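Local coordinates for protein peptidyl-prolyl cis-trans isomerase (Hirschia baltica, PDB 5EX2) that probably catalyses, as a cyclophilin, the cis-trans isomerisation of peptide bonds that precede proline, and binds magnesium ions, at residues 11-14 / 15-19; 67-70 / 71-74; 189-192 / 193-197; 241-244 / 245-249. One frame throughout, in Å; residues are numbered along the deposited sequence. Where two conformers were deposited one is given.

Contact 1: 11-14 / 15-19; sequences QADP and ENWRS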
ATOM      1  N   GLN A  11     -16.941 -14.161   3.028  1.00 15.75           N
ATOM      2  CA  GLN A  11     -16.934 -14.656   4.406  1.00 18.55           C
ATOM      3  C   GLN A  11     -16.979 -16.171   4.517  1.00 25.07           C
ATOM      4  O   GLN A  11     -16.449 -16.749   5.468  1.00 27.68           O
ATOM      5  CB  GLN A  11     -18.113 -14.073   5.174  1.00 22.80           C
ATOM      6  CG  GLN A  11     -17.938 -12.615   5.464  1.00 22.57           C
ATOM      7  CD  GLN A  11     -19.067 -12.045   6.297  1.00 23.84           C
ATOM      8  OE1 GLN A  11     -20.205 -12.506   6.220  1.00 32.40           O
ATOM      9  NE2 GLN A  11     -18.756 -11.037   7.103  1.00 39.25           N
ATOM     10  N   ALA A  12     -17.610 -16.818   3.551  1.00 16.55           N
ATOM     11  CA  ALA A  12     -17.739 -18.261   3.579  1.00 20.07           C
ATOM     12  C   ALA A  12     -16.465 -18.968   3.144  1.00 16.83           C
ATOM     13  O   ALA A  12     -16.391 -20.186   3.223  1.00 17.02           O
ATOM     14  CB  ALA A  12     -18.887 -18.695   2.694  1.00 22.67           C
ATOM     15  N   ASP A  13     -15.471 -18.212   2.687  1.00 14.38           N
ATOM     16  CA  ASP A  13     -14.342 -18.796   1.962  1.00 11.05           C
ATOM     17  C   ASP A  13     -12.982 -18.280   2.414  1.00 10.49           C
ATOM     18  O   ASP A  13     -12.279 -17.604   1.671  1.00 10.43           O
ATOM     19  CB  ASP A  13     -14.534 -18.547   0.469  1.00 12.37           C
ATOM     20  CG  ASP A  13     -13.595 -19.368  -0.396  1.00 12.42           C
ATOM     21  OD1 ASP A  13     -12.906 -20.274   0.122  1.00 15.31           O
ATOM     22  OD2 ASP A  13     -13.581 -19.140  -1.620  1.00 14.05           O
ATOM     23  N   PRO A  14     -12.595 -18.617   3.643  1.00 12.11           N
ATOM     24  CA  PRO A  14     -11.317 -18.156   4.183  1.00 11.43           C
ATOM     25  C   PRO A  14     -10.117 -18.734   3.439  1.00 12.34           C
ATOM     26  O   PRO A  14      -9.027 -18.202   3.560  1.00 14.35           O
ATOM     27  CB  PRO A  14     -11.357 -18.640   5.636  1.00 16.50           C
ATOM     28  CG  PRO A  14     -12.356 -19.746   5.653  1.00 18.39           C
ATOM     29  CD  PRO A  14     -13.369 -19.399   4.624  1.00 16.18           C
ATOM     30  N   GLU A  15     -10.320 -19.797   2.669  1.00 11.53           N
ATOM     31  CA  GLU A  15      -9.248 -20.351   1.858  1.00 14.32           C
ATOM     32  C   GLU A  15      -8.813 -19.367   0.776  1.00 11.59           C
ATOM     33  O   GLU A  15      -7.657 -19.380   0.337  1.00 14.04           O
ATOM     34  CB  GLU A  15      -9.691 -21.671   1.216  1.00 17.19           C
ATOM     35  CG  GLU A  15      -9.981 -22.802   2.207  1.00 22.83           C
ATOM     36  CD  GLU A  15     -11.346 -22.695   2.913  1.00 36.01           C
ATOM     37  OE1 GLU A  15     -12.208 -21.876   2.504  1.00 20.68           O
ATOM     38  OE2 GLU A  15     -11.558 -23.452   3.887  1.00 42.03           O
ATOM     39  N   ASN A  16      -9.731 -18.487   0.366  1.00  9.59           N
ATOM     40  CA  ASN A  16      -9.448 -17.565  -0.719  1.00  9.39           C
ATOM     41  C   ASN A  16      -9.431 -16.114  -0.300  1.00  9.25           C
ATOM     42  O   ASN A  16      -9.022 -15.270  -1.083  1.00  9.01           O
ATOM     43  CB  ASN A  16     -10.442 -17.763  -1.838  1.00  9.64           C
ATOM     44  CG  ASN A  16     -10.128 -18.990  -2.649  1.00  9.90           C
ATOM     45  OD1 ASN A  16      -9.067 -19.086  -3.245  1.00  9.87           O
ATOM     46  ND2 ASN A  16     -11.039 -19.943  -2.660  1.00 10.77           N
ATOM     47  N   TRP A  17      -9.863 -15.817   0.918  1.00  9.14           N
ATOM     48  CA  TRP A  17      -9.984 -14.433   1.371  1.00  8.96           C
ATOM     49  C   TRP A  17      -9.415 -14.237   2.767  1.00 10.37           C
ATOM     50  O   TRP A  17      -9.734 -14.962   3.715  1.00 13.30           O
ATOM     51  CB  TRP A  17     -11.442 -13.986   1.336  1.00 10.08           C
ATOM     52  CG  TRP A  17     -11.987 -13.983  -0.035  1.00  9.85           C
ATOM     53  CD1 TRP A  17     -12.696 -14.980  -0.634  1.00  9.69           C
ATOM     54  CD2 TRP A  17     -11.836 -12.949  -1.013  1.00  9.93           C
ATOM     55  NE1 TRP A  17     -13.014 -14.623  -1.918  1.00 10.55           N
ATOM     56  CE2 TRP A  17     -12.490 -13.381  -2.179  1.00 11.34           C
ATOM     57  CE3 TRP A  17     -11.210 -11.695  -1.014  1.00  9.39           C
ATOM     58  CZ2 TRP A  17     -12.549 -12.604  -3.332  1.00 10.03           C
ATOM     59  CZ3 TRP A  17     -11.272 -10.930  -2.164  1.00 10.47           C
ATOM     60  CH2 TRP A  17     -11.945 -11.381  -3.298  1.00  9.99           C
ATOM     61  N   ARG A  18      -8.580 -13.215   2.870  1.00  9.68           N
ATOM     62  CA  ARG A  18      -7.925 -12.827   4.111  1.00  8.90           C
ATOM     63  C   ARG A  18      -8.605 -11.591   4.672  1.00  8.82           C
ATOM     64  O   ARG A  18      -8.728 -10.580   3.985  1.00 11.19           O
ATOM     65  CB  ARG A  18      -6.436 -12.545   3.849  1.00  9.57           C
ATOM     66  CG  ARG A  18      -5.671 -12.014   5.054  1.00 12.01           C
ATOM     67  CD  ARG A  18      -4.200 -11.720   4.722  1.00 12.25           C
ATOM     68  NE  ARG A  18      -4.039 -10.694   3.695  1.00 10.11           N
ATOM     69  CZ  ARG A  18      -4.133  -9.388   3.929  1.00 11.78           C
ATOM     70  NH1 ARG A  18      -4.390  -8.945   5.152  1.00 13.17           N
ATOM     71  NH2 ARG A  18      -3.977  -8.532   2.935  1.00 12.01           N
ATOM     72  N   SER A  19      -9.027 -11.670   5.925  1.00 10.51           N
ATOM     73  CA  SER A  19      -9.661 -10.544   6.588  1.00  9.79           C
ATOM     74  C   SER A  19      -8.589  -9.543   7.008  1.00 12.89           C
ATOM     75  O   SER A  19      -7.617  -9.911   7.662  1.00 13.50           O
ATOM     76  CB  SER A  19     -10.451 -11.047   7.790  1.00 13.33           C
ATOM     77  OG  SER A  19     -11.006  -9.963   8.508  1.00 16.79           O
TER
HETATM   78  O   HOH W   1     -15.262 -22.288   1.670  1.00 27.89           O
HETATM   79  O   HOH W   2     -14.963 -16.751  -2.501  1.00 17.67           O
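Asp13 and Asn16 meet carboxylate to amide, with their planes turned 81° against each other, nearly perpendicular. Asn16 ND2 comes to Asp13 OD2 at 2.9 Å on the syn side of the carboxylate; the bond is fairly straight (161°), and OD2 lies close to the Asn16 amide plane. A weak second bond runs from ND2 to OD1. Asp13 reaches this place because its CG is anti to the backbone N (chi1 -167°), which carries the carboxylate along the turn toward Asn16. Glu15, bent at chi2, lays its chain beside the Pro14 ring and crosses Asp13 at about a right angle, bringing OE1 to within 3.0 Å of Asp13 OD1. The indole of Trp17 is linked more indirectly: a water in the plane of the ring accepts from Trp17 NE1 (2.9 Å) and donates to Asp13 OD2. In the backbone, Asn16 N bonds to Asp13 O at 3.0 Å, closing a beta turn with Pro14 and Glu15 at its corners, and Trp17 N adds a weak bond to the same oxygen. With an alanine here instead of Asp13, the Asn16 amide and the indole's water would probably lose their common acceptor. Asn16 OD1 also accepts from Met239 N, tying the turn to helix 238-247. Two carboxylate oxygens this close would probably repel if both are charged, which may raise the pKa of one acid.

Contact 2: 67-70 / 71-74; sequences RVIS and GFMA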
ATOM      1  N   ARG A  67       0.870  18.122  -4.752  1.00  8.98           N
ATOM      2  CA  ARG A  67       1.765  17.773  -5.852  0.51 11.60           C
ATOM      3  C   ARG A  67       1.260  16.501  -6.502  1.00  9.53           C
ATOM      4  O   ARG A  67       1.404  15.417  -5.944  1.00 10.10           O
ATOM      5  CB  ARG A  67       3.202  17.596  -5.347  0.51 11.06           C
ATOM      6  CG  ARG A  67       4.216  17.148  -6.400  0.51 26.09           C
ATOM      7  CD  ARG A  67       5.519  16.729  -5.726  0.51 20.78           C
ATOM      8  NE  ARG A  67       6.468  16.072  -6.632  0.51 16.88           N
ATOM      9  CZ  ARG A  67       7.015  14.874  -6.434  0.51 12.83           C
ATOM     10  NH1 ARG A  67       6.726  14.155  -5.359  0.51 22.28           N
ATOM     11  NH2 ARG A  67       7.868  14.381  -7.327  0.51 14.61           N
ATOM     12  N   VAL A  68       0.659  16.656  -7.671  1.00  8.63           N
ATOM     13  CA  VAL A  68       0.000  15.554  -8.355  1.00  8.45           C
ATOM     14  C   VAL A  68       0.479  15.535  -9.787  1.00  8.24           C
ATOM     15  O   VAL A  68       0.359  16.535 -10.507  1.00  9.35           O
ATOM     16  CB  VAL A  68      -1.530  15.704  -8.303  1.00  8.96           C
ATOM     17  CG1 VAL A  68      -2.216  14.563  -9.015  1.00 10.22           C
ATOM     18  CG2 VAL A  68      -2.005  15.790  -6.868  1.00  9.79           C
ATOM     19  N   ILE A  69       1.067  14.412 -10.181  1.00  8.85           N
ATOM     20  CA  ILE A  69       1.697  14.296 -11.475  1.00  9.53           C
ATOM     21  C   ILE A  69       1.050  13.136 -12.214  1.00  9.58           C
ATOM     22  O   ILE A  69       1.037  11.997 -11.716  1.00  9.69           O
ATOM     23  CB  ILE A  69       3.215  14.097 -11.322  1.00 10.83           C
ATOM     24  CG1 ILE A  69       3.825  15.303 -10.598  1.00 13.57           C
ATOM     25  CG2 ILE A  69       3.853  13.903 -12.675  1.00 12.68           C
ATOM     26  CD1 ILE A  69       5.301  15.159 -10.287  1.00 12.63           C
ATOM     27  N   SER A  70       0.486  13.442 -13.375  1.00 11.95           N
ATOM     28  CA  SER A  70      -0.187  12.445 -14.182  1.00 14.77           C
ATOM     29  C   SER A  70       0.762  11.323 -14.523  1.00 12.51           C
ATOM     30  O   SER A  70       1.922  11.562 -14.853  1.00 14.54           O
ATOM     31  CB  SER A  70      -0.740  13.057 -15.464  1.00 22.45           C
ATOM     32  OG  SER A  70      -1.535  12.102 -16.145  1.00 23.70           O
ATOM     33  N   GLY A  71       0.263  10.099 -14.430  1.00 12.10           N
ATOM     34  CA  GLY A  71       1.077   8.948 -14.751  1.00 13.81           C
ATOM     35  C   GLY A  71       2.146   8.635 -13.717  1.00 12.01           C
ATOM     36  O   GLY A  71       3.049   7.858 -13.999  1.00 12.58           O
ATOM     37  N   PHE A  72       2.047   9.219 -12.532  1.00 10.01           N
ATOM     38  CA  PHE A  72       3.059   9.060 -11.498  1.00  8.33           C
ATOM     39  C   PHE A  72       2.393   8.886 -10.138  1.00  9.39           C
ATOM     40  O   PHE A  72       2.130   7.762  -9.728  1.00  9.26           O
ATOM     41  CB  PHE A  72       4.018  10.268 -11.565  1.00  9.71           C
ATOM     42  CG  PHE A  72       5.159  10.229 -10.593  1.00  9.20           C
ATOM     43  CD1 PHE A  72       5.607   9.037 -10.038  1.00 12.48           C
ATOM     44  CD2 PHE A  72       5.797  11.398 -10.254  1.00 11.44           C
ATOM     45  CE1 PHE A  72       6.670   9.035  -9.150  1.00 12.16           C
ATOM     46  CE2 PHE A  72       6.835  11.409  -9.367  1.00 10.41           C
ATOM     47  CZ  PHE A  72       7.286  10.223  -8.812  1.00 12.48           C
ATOM     48  N   MET A  73       2.089   9.976  -9.452  1.00  9.83           N
ATOM     49  CA  MET A  73       1.532   9.860  -8.120  1.00  9.04           C
ATOM     50  C   MET A  73       0.845  11.142  -7.684  1.00  9.02           C
ATOM     51  O   MET A  73       0.964  12.182  -8.328  1.00  9.56           O
ATOM     52  CB  MET A  73       2.635   9.481  -7.123  1.00  8.90           C
ATOM     53  CG  MET A  73       3.828  10.436  -7.105  1.00 11.26           C
ATOM     54  SD  MET A  73       3.484  11.879  -6.059  1.00 13.12           S
ATOM     55  CE  MET A  73       4.054  13.227  -7.093  1.00 18.20           C
ATOM     56  N   ALA A  74       0.107  11.009  -6.586  1.00  8.47           N
ATOM     57  CA  ALA A  74      -0.506  12.129  -5.897  1.00  8.36           C
ATOM     58  C   ALA A  74       0.082  12.239  -4.502  1.00  7.88           C
ATOM     59  O   ALA A  74      -0.028  11.318  -3.689  1.00  8.93           O
ATOM     60  CB  ALA A  74      -2.007  11.943  -5.827  1.00  9.52           C
TER
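Met73 holds CG between its backbone N and carbonyl carbon (chi1 56°), and further bends at chi2 and chi3 fold its methyl back across the extended chain of Arg67. In one of the two conformers of Arg67, CE thus lies over a face of the guanidinium, 3.3 Å from NH1, while NH2 of Arg67 approaches the rim of the Phe72 ring at CE2 (3.7 Å) with the two planes almost perpendicular. Arg67 NH1 has its polar partner in Gln75 OE1. Ile69, with CG1 anti to the carbonyl carbon (chi1 -61°), runs alongside Phe72 and brings CD1 to 3.8 Å from CD2 at the ring edge; the same methyl sits 3.9 Å from Met73 CE. A glycine at Ile69 would probably open a gap beside the Phe72 edge and leave the Met73 methyl freer to turn. Behind these groups, Ile69 N makes an almost straight bond to Met73 O (2.9 Å), whereas Ile69 O receives weak bonds from both Phe72 N and Met73 N. Ser70 and Gly71 form the corner, the glycine with positive phi. Phe72 and Met73 opposite Ile69 make a classic beta bulge, closing the hairpin of strands 63-69 and 73-76. Arg67, Phe72, Met73 and Gln75 match the Arg-Phe-Met-Gln set that lines the proline-binding groove of cyclophilins, so this hairpin probably forms part of the active site.

Contact 3: 189-192 / 193-197; sequences GRML and EGLDV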
ATOM      1  N   GLY A 189       2.056   0.891   2.398  1.00  7.22           N
ATOM      2  CA  GLY A 189       0.676   0.469   2.319  1.00  9.05           C
ATOM      3  C   GLY A 189       0.205   0.314   0.897  1.00  7.68           C
ATOM      4  O   GLY A 189       0.962   0.502  -0.046  1.00  7.49           O
ATOM      5  N   ARG A 190      -1.058  -0.059   0.764  1.00  6.87           N
ATOM      6  CA  ARG A 190      -1.660  -0.293  -0.521  1.00  6.62           C
ATOM      7  C   ARG A 190      -3.125   0.103  -0.506  1.00  5.96           C
ATOM      8  O   ARG A 190      -3.807  -0.178   0.460  1.00  8.15           O
ATOM      9  CB  ARG A 190      -1.507  -1.770  -0.885  1.00  8.67           C
ATOM     10  CG  ARG A 190      -1.990  -2.084  -2.234  1.00  7.74           C
ATOM     11  CD  ARG A 190      -1.772  -3.531  -2.541  1.00  7.82           C
ATOM     12  NE  ARG A 190      -2.691  -4.442  -1.871  1.00  9.72           N
ATOM     13  CZ  ARG A 190      -3.910  -4.718  -2.309  1.00  8.84           C
ATOM     14  NH1 ARG A 190      -4.392  -4.099  -3.379  1.00 11.34           N
ATOM     15  NH2 ARG A 190      -4.647  -5.620  -1.681  1.00  9.72           N
ATOM     16  N   MET A 191      -3.592   0.720  -1.589  1.00  6.57           N
ATOM     17  CA  MET A 191      -4.999   1.118  -1.718  1.00  7.74           C
ATOM     18  C   MET A 191      -5.841  -0.073  -2.117  1.00  7.59           C
ATOM     19  O   MET A 191      -5.829  -0.492  -3.274  1.00 10.35           O
ATOM     20  CB  MET A 191      -5.141   2.239  -2.754  1.00  8.23           C
ATOM     21  CG  MET A 191      -4.393   3.508  -2.356  1.00  7.45           C
ATOM     22  SD  MET A 191      -4.555   4.858  -3.523  1.00 10.94           S
ATOM     23  CE  MET A 191      -3.151   4.590  -4.581  1.00 14.26           C
ATOM     24  N   LEU A 192      -6.547  -0.640  -1.149  1.00  7.94           N
ATOM     25  CA  LEU A 192      -7.465  -1.740  -1.403  1.00  8.71           C
ATOM     26  C   LEU A 192      -8.582  -1.324  -2.341  1.00  9.61           C
ATOM     27  O   LEU A 192      -8.983  -2.063  -3.244  1.00  9.54           O
ATOM     28  CB  LEU A 192      -8.062  -2.236  -0.094  1.00  9.90           C
ATOM     29  CG  LEU A 192      -7.086  -2.698   0.978  1.00 10.33           C
ATOM     30  CD1 LEU A 192      -7.851  -3.343   2.119  1.00 12.55           C
ATOM     31  CD2 LEU A 192      -6.069  -3.681   0.412  1.00 12.45           C
ATOM     32  N   GLU A 193      -9.092  -0.123  -2.091  0.72  8.85           N
ATOM     33  CA  GLU A 193     -10.096   0.515  -2.923  0.72 10.52           C
ATOM     34  C   GLU A 193      -9.686   1.964  -2.977  0.72  8.91           C
ATOM     35  O   GLU A 193      -9.141   2.490  -2.004  0.72  9.84           O
ATOM     36  CB  GLU A 193     -11.515   0.343  -2.362  0.72 12.54           C
ATOM     37  CG  GLU A 193     -12.155  -0.991  -2.725  0.72 16.51           C
ATOM     38  CD  GLU A 193     -13.618  -1.107  -2.300  0.72 19.98           C
ATOM     39  OE1 GLU A 193     -14.240  -0.079  -1.934  0.72 15.09           O
ATOM     40  OE2 GLU A 193     -14.155  -2.236  -2.341  0.72 13.05           O
ATOM     41  N   GLY A 194      -9.904   2.591  -4.120  1.00 11.47           N
ATOM     42  CA  GLY A 194      -9.618   4.000  -4.276  1.00 11.50           C
ATOM     43  C   GLY A 194      -8.452   4.355  -5.181  1.00 11.25           C
ATOM     44  O   GLY A 194      -8.115   5.517  -5.300  1.00 10.98           O
ATOM     45  N   LEU A 195      -7.828   3.378  -5.830  1.00  9.30           N
ATOM     46  CA  LEU A 195      -6.839   3.718  -6.839  1.00  9.79           C
ATOM     47  C   LEU A 195      -7.449   4.635  -7.890  1.00 10.35           C
ATOM     48  O   LEU A 195      -6.797   5.583  -8.342  1.00 10.01           O
ATOM     49  CB  LEU A 195      -6.274   2.468  -7.500  1.00 10.14           C
ATOM     50  CG  LEU A 195      -5.319   2.698  -8.685  1.00  8.14           C
ATOM     51  CD1 LEU A 195      -4.170   3.599  -8.327  1.00  9.86           C
ATOM     52  CD2 LEU A 195      -4.781   1.375  -9.216  1.00 10.59           C
ATOM     53  N   ASP A 196      -8.691   4.370  -8.282  1.00  9.28           N
ATOM     54  CA  ASP A 196      -9.359   5.208  -9.271  1.00 12.68           C
ATOM     55  C   ASP A 196      -9.553   6.628  -8.722  1.00 12.34           C
ATOM     56  O   ASP A 196      -9.398   7.614  -9.445  1.00 11.82           O
ATOM     57  CB  ASP A 196     -10.703   4.594  -9.695  1.00 12.24           C
ATOM     58  CG  ASP A 196     -11.661   4.348  -8.526  1.00 24.48           C
ATOM     59  OD1 ASP A 196     -11.242   4.348  -7.346  1.00 26.03           O
ATOM     60  OD2 ASP A 196     -12.864   4.137  -8.807  1.00 40.32           O
ATOM     61  N   VAL A 197      -9.854   6.728  -7.436  1.00  9.77           N
ATOM     62  CA  VAL A 197      -9.967   8.026  -6.768  1.00  8.49           C
ATOM     63  C   VAL A 197      -8.619   8.751  -6.825  1.00  9.55           C
ATOM     64  O   VAL A 197      -8.556   9.940  -7.189  1.00  9.19           O
ATOM     65  CB  VAL A 197     -10.435   7.867  -5.311  1.00 11.86           C
ATOM     66  CG1 VAL A 197     -10.296   9.163  -4.536  1.00  8.85           C
ATOM     67  CG2 VAL A 197     -11.877   7.392  -5.275  1.00 11.41           C
TER
HETATM   68  O   HOH W   3      -7.739   0.489  -5.234  1.00 11.87           O
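Met191 touches Leu195 in a small apolar contact at the corner where barrel strand 187-191 gives way to the short helix 195-198. The two side chains cross at about a right angle, methyl to methyl, with Met191 CE 4.0 Å from Leu195 CD1. A bend at chi3 (-91°) turns the Met191 methyl toward the leucine, and its sulfur passes 4.0 Å from Gly194 O. The backbones have no direct hydrogen bond; a water joins them instead, donating to Met191 O at 2.9 Å and accepting from Leu195 N at 3.0 Å. It thereby serves an N-H of the first helical turn, at a helix start where the N-cap residue, Gly194, has no side chain to offer. Gly194 has phi near 111°, where a side chain would jam against the carbonyl oxygen of Glu193. Gln258 NE2 also bonds to Met191 O, and in the conformer given Glu193 OE2 accepts from Val263 N, so Gln258 and Val263, near each other in the chain, both bond to the corner. Leu192 and Glu193 face Tyr36 together as a classic beta bulge, and the whole forms a strand-to-helix corner: a bulge where the chain turns, followed by a glycine N-cap.

Contact 4: 241-244 / 245-249; sequences SLFL and DRMGR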
ATOM      1  N   SER A 241      -4.912 -18.200  -8.335  1.00  8.44           N
ATOM      2  CA  SER A 241      -4.338 -18.949  -9.443  1.00  8.70           C
ATOM      3  C   SER A 241      -5.138 -18.744 -10.733  1.00 10.15           C
ATOM      4  O   SER A 241      -4.581 -18.572 -11.817  1.00 11.05           O
ATOM      5  CB  SER A 241      -4.282 -20.420  -9.069  1.00  9.01           C
ATOM      6  OG  SER A 241      -3.657 -21.197 -10.068  1.00 14.86           O
ATOM      7  N   LEU A 242      -6.460 -18.769 -10.599  0.54  8.44           N
ATOM      8  CA  LEU A 242      -7.344 -18.556 -11.729  0.54 10.52           C
ATOM      9  C   LEU A 242      -7.243 -17.126 -12.243  0.54  8.95           C
ATOM     10  O   LEU A 242      -7.283 -16.883 -13.445  0.54  9.88           O
ATOM     11  CB  LEU A 242      -8.783 -18.864 -11.319  0.54 12.97           C
ATOM     12  CG  LEU A 242      -9.024 -20.341 -11.022  0.54  8.48           C
ATOM     13  CD1 LEU A 242     -10.405 -20.560 -10.418  0.54 12.70           C
ATOM     14  CD2 LEU A 242      -8.851 -21.182 -12.281  0.54 16.12           C
ATOM     15  N   PHE A 243      -7.134 -16.179 -11.321  1.00  9.41           N
ATOM     16  CA  PHE A 243      -6.948 -14.776 -11.671  1.00  9.81           C
ATOM     17  C   PHE A 243      -5.675 -14.579 -12.490  1.00 10.02           C
ATOM     18  O   PHE A 243      -5.706 -13.956 -13.549  1.00 10.61           O
ATOM     19  CB  PHE A 243      -6.950 -13.955 -10.379  1.00 11.12           C
ATOM     20  CG  PHE A 243      -6.485 -12.533 -10.523  1.00 12.57           C
ATOM     21  CD1 PHE A 243      -5.161 -12.216 -10.275  1.00 11.54           C
ATOM     22  CD2 PHE A 243      -7.374 -11.510 -10.822  1.00 14.07           C
ATOM     23  CE1 PHE A 243      -4.710 -10.916 -10.379  1.00 15.38           C
ATOM     24  CE2 PHE A 243      -6.925 -10.195 -10.920  1.00 15.17           C
ATOM     25  CZ  PHE A 243      -5.594  -9.908 -10.688  1.00 14.75           C
ATOM     26  N   LEU A 244      -4.565 -15.154 -12.049  1.00  9.07           N
ATOM     27  CA  LEU A 244      -3.316 -15.050 -12.799  1.00 10.98           C
ATOM     28  C   LEU A 244      -3.447 -15.707 -14.162  1.00 12.76           C
ATOM     29  O   LEU A 244      -2.975 -15.184 -15.162  1.00 13.79           O
ATOM     30  CB  LEU A 244      -2.169 -15.697 -12.036  1.00 11.74           C
ATOM     31  CG  LEU A 244      -1.712 -15.007 -10.765  1.00  9.74           C
ATOM     32  CD1 LEU A 244      -0.661 -15.843 -10.071  1.00 12.04           C
ATOM     33  CD2 LEU A 244      -1.138 -13.652 -11.084  1.00 13.92           C
ATOM     34  N   ASP A 245      -4.092 -16.868 -14.203  1.00 12.52           N
ATOM     35  CA  ASP A 245      -4.320 -17.540 -15.474  1.00 12.86           C
ATOM     36  C   ASP A 245      -5.045 -16.634 -16.450  1.00 14.00           C
ATOM     37  O   ASP A 245      -4.691 -16.548 -17.629  1.00 16.16           O
ATOM     38  CB  ASP A 245      -5.159 -18.808 -15.317  1.00 13.16           C
ATOM     39  CG  ASP A 245      -4.431 -19.940 -14.621  1.00 18.28           C
ATOM     40  OD1 ASP A 245      -3.194 -19.886 -14.423  1.00 14.55           O
ATOM     41  OD2 ASP A 245      -5.128 -20.927 -14.300  1.00 16.52           O
ATOM     42  N   ARG A 246      -6.100 -16.007 -15.948  1.00 13.69           N
ATOM     43  CA  ARG A 246      -6.976 -15.179 -16.752  1.00 16.12           C
ATOM     44  C   ARG A 246      -6.243 -13.912 -17.208  1.00 16.54           C
ATOM     45  O   ARG A 246      -6.340 -13.529 -18.374  1.00 18.83           O
ATOM     46  CB  ARG A 246      -8.236 -14.879 -15.936  1.00 17.90           C
ATOM     47  CG  ARG A 246      -9.279 -14.019 -16.588  1.00 31.97           C
ATOM     48  CD  ARG A 246     -10.405 -13.766 -15.601  1.00 22.75           C
ATOM     49  NE  ARG A 246     -10.294 -12.455 -14.959  1.00 38.61           N
ATOM     50  CZ  ARG A 246     -10.311 -12.227 -13.645  1.00 40.44           C
ATOM     51  NH1 ARG A 246     -10.432 -13.221 -12.765  1.00 21.49           N
ATOM     52  NH2 ARG A 246     -10.207 -10.976 -13.208  1.00 32.39           N
ATOM     53  N   MET A 247      -5.485 -13.283 -16.314  1.00 14.17           N
ATOM     54  CA  MET A 247      -4.847 -12.004 -16.623  1.00 19.24           C
ATOM     55  C   MET A 247      -3.537 -12.109 -17.401  1.00 20.89           C
ATOM     56  O   MET A 247      -3.207 -11.209 -18.173  1.00 20.65           O
ATOM     57  CB  MET A 247      -4.585 -11.235 -15.339  1.00 18.85           C
ATOM     58  CG  MET A 247      -5.853 -10.900 -14.594  1.00 16.65           C
ATOM     59  SD  MET A 247      -7.096 -10.055 -15.601  1.00 17.67           S
ATOM     60  CE  MET A 247      -6.212  -8.618 -16.197  1.00 19.42           C
ATOM     61  N   GLY A 248      -2.787 -13.187 -17.198  1.00 17.79           N
ATOM     62  CA  GLY A 248      -1.561 -13.426 -17.945  1.00 20.88           C
ATOM     63  C   GLY A 248      -0.324 -13.576 -17.081  1.00 15.47           C
ATOM     64  O   GLY A 248       0.135 -12.630 -16.454  1.00 19.71           O
ATOM     65  N   ARG A 249       0.246 -14.776 -17.082  1.00 16.37           N
ATOM     66  CA  ARG A 249       1.359 -15.095 -16.188  1.00 16.99           C
ATOM     67  C   ARG A 249       2.725 -14.709 -16.751  1.00 20.38           C
ATOM     68  O   ARG A 249       3.757 -15.000 -16.145  1.00 20.11           O
ATOM     69  CB  ARG A 249       1.323 -16.574 -15.859  1.00 20.33           C
ATOM     70  CG  ARG A 249       0.203 -16.904 -14.912  1.00 16.31           C
ATOM     71  CD  ARG A 249       0.201 -18.343 -14.682  1.00 17.91           C
ATOM     72  NE  ARG A 249      -0.806 -18.747 -13.720  1.00 15.70           N
ATOM     73  CZ  ARG A 249      -0.584 -18.878 -12.419  1.00 16.02           C
ATOM     74  NH1 ARG A 249       0.609 -18.604 -11.896  1.00 15.03           N
ATOM     75  NH2 ARG A 249      -1.557 -19.290 -11.631  1.00 13.36           N
TER
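Arg249 folds its side chain back along the helix and lays its guanidinium flat over Leu244, with CB of that leucine 3.5 Å above the plane near its centre. From there NE makes a short, fairly straight bond to Asp245 OD1 (2.7 Å), part of a salt bridge, meeting it nearly along the C-O axis, and NH2 adds a weak bond to Ser241 O at 3.1 Å. Ser241 O is thus gripped twice, since it also accepts from Asp245 N (3.0 Å) in the regular helical pattern. On another side of the helix, Phe243, its CG anti to the backbone N (chi1 168°), presents a ring face to Met247. CG of Met247 stands 4.0 Å from the ring centroid in a CH-pi contact, while SD lies farther off and oblique, a Met-aromatic contact. Arg246 brings NH2 to 3.7 Å from Phe243 CD2, with guanidinium and ring steeply inclined. Further out, Ile110 O takes Arg249 NH1, and Pro257 packs on both Phe243 and Met247. Gly248 N still bonds to Leu244 O (2.9 Å), but Gly248 leaves helical angles with positive phi. This is a helix C-terminus ended by a glycine, with Phe243 and Met247 paired i to i+4 and the Arg249 side chain reaching back over the last turn.

Along the chain the four contacts follow one another without overlap. Contacts 2 and 3 both belong to the eight-stranded cyclophilin barrel, their centres about 14 Å apart. Contact 1 leads into strand 17-19, an edge of the three-stranded sheet with 229-233 and 261-264, and contact 4 ends helix 238-247; their centres lie about 19 Å apart, yet Asp13, Asn16 and Trp17 all reach the start of that helix. Contact 3 joins the two regions, since Leu192 packs on strand 229-233 and Glu193 bonds to Val263. Contacts 1 and 2, about 34 Å apart between centres, lie on opposite sides of the chain's centre, so the turn of contact 1 lies far from the probable active-site hairpin of contact 2.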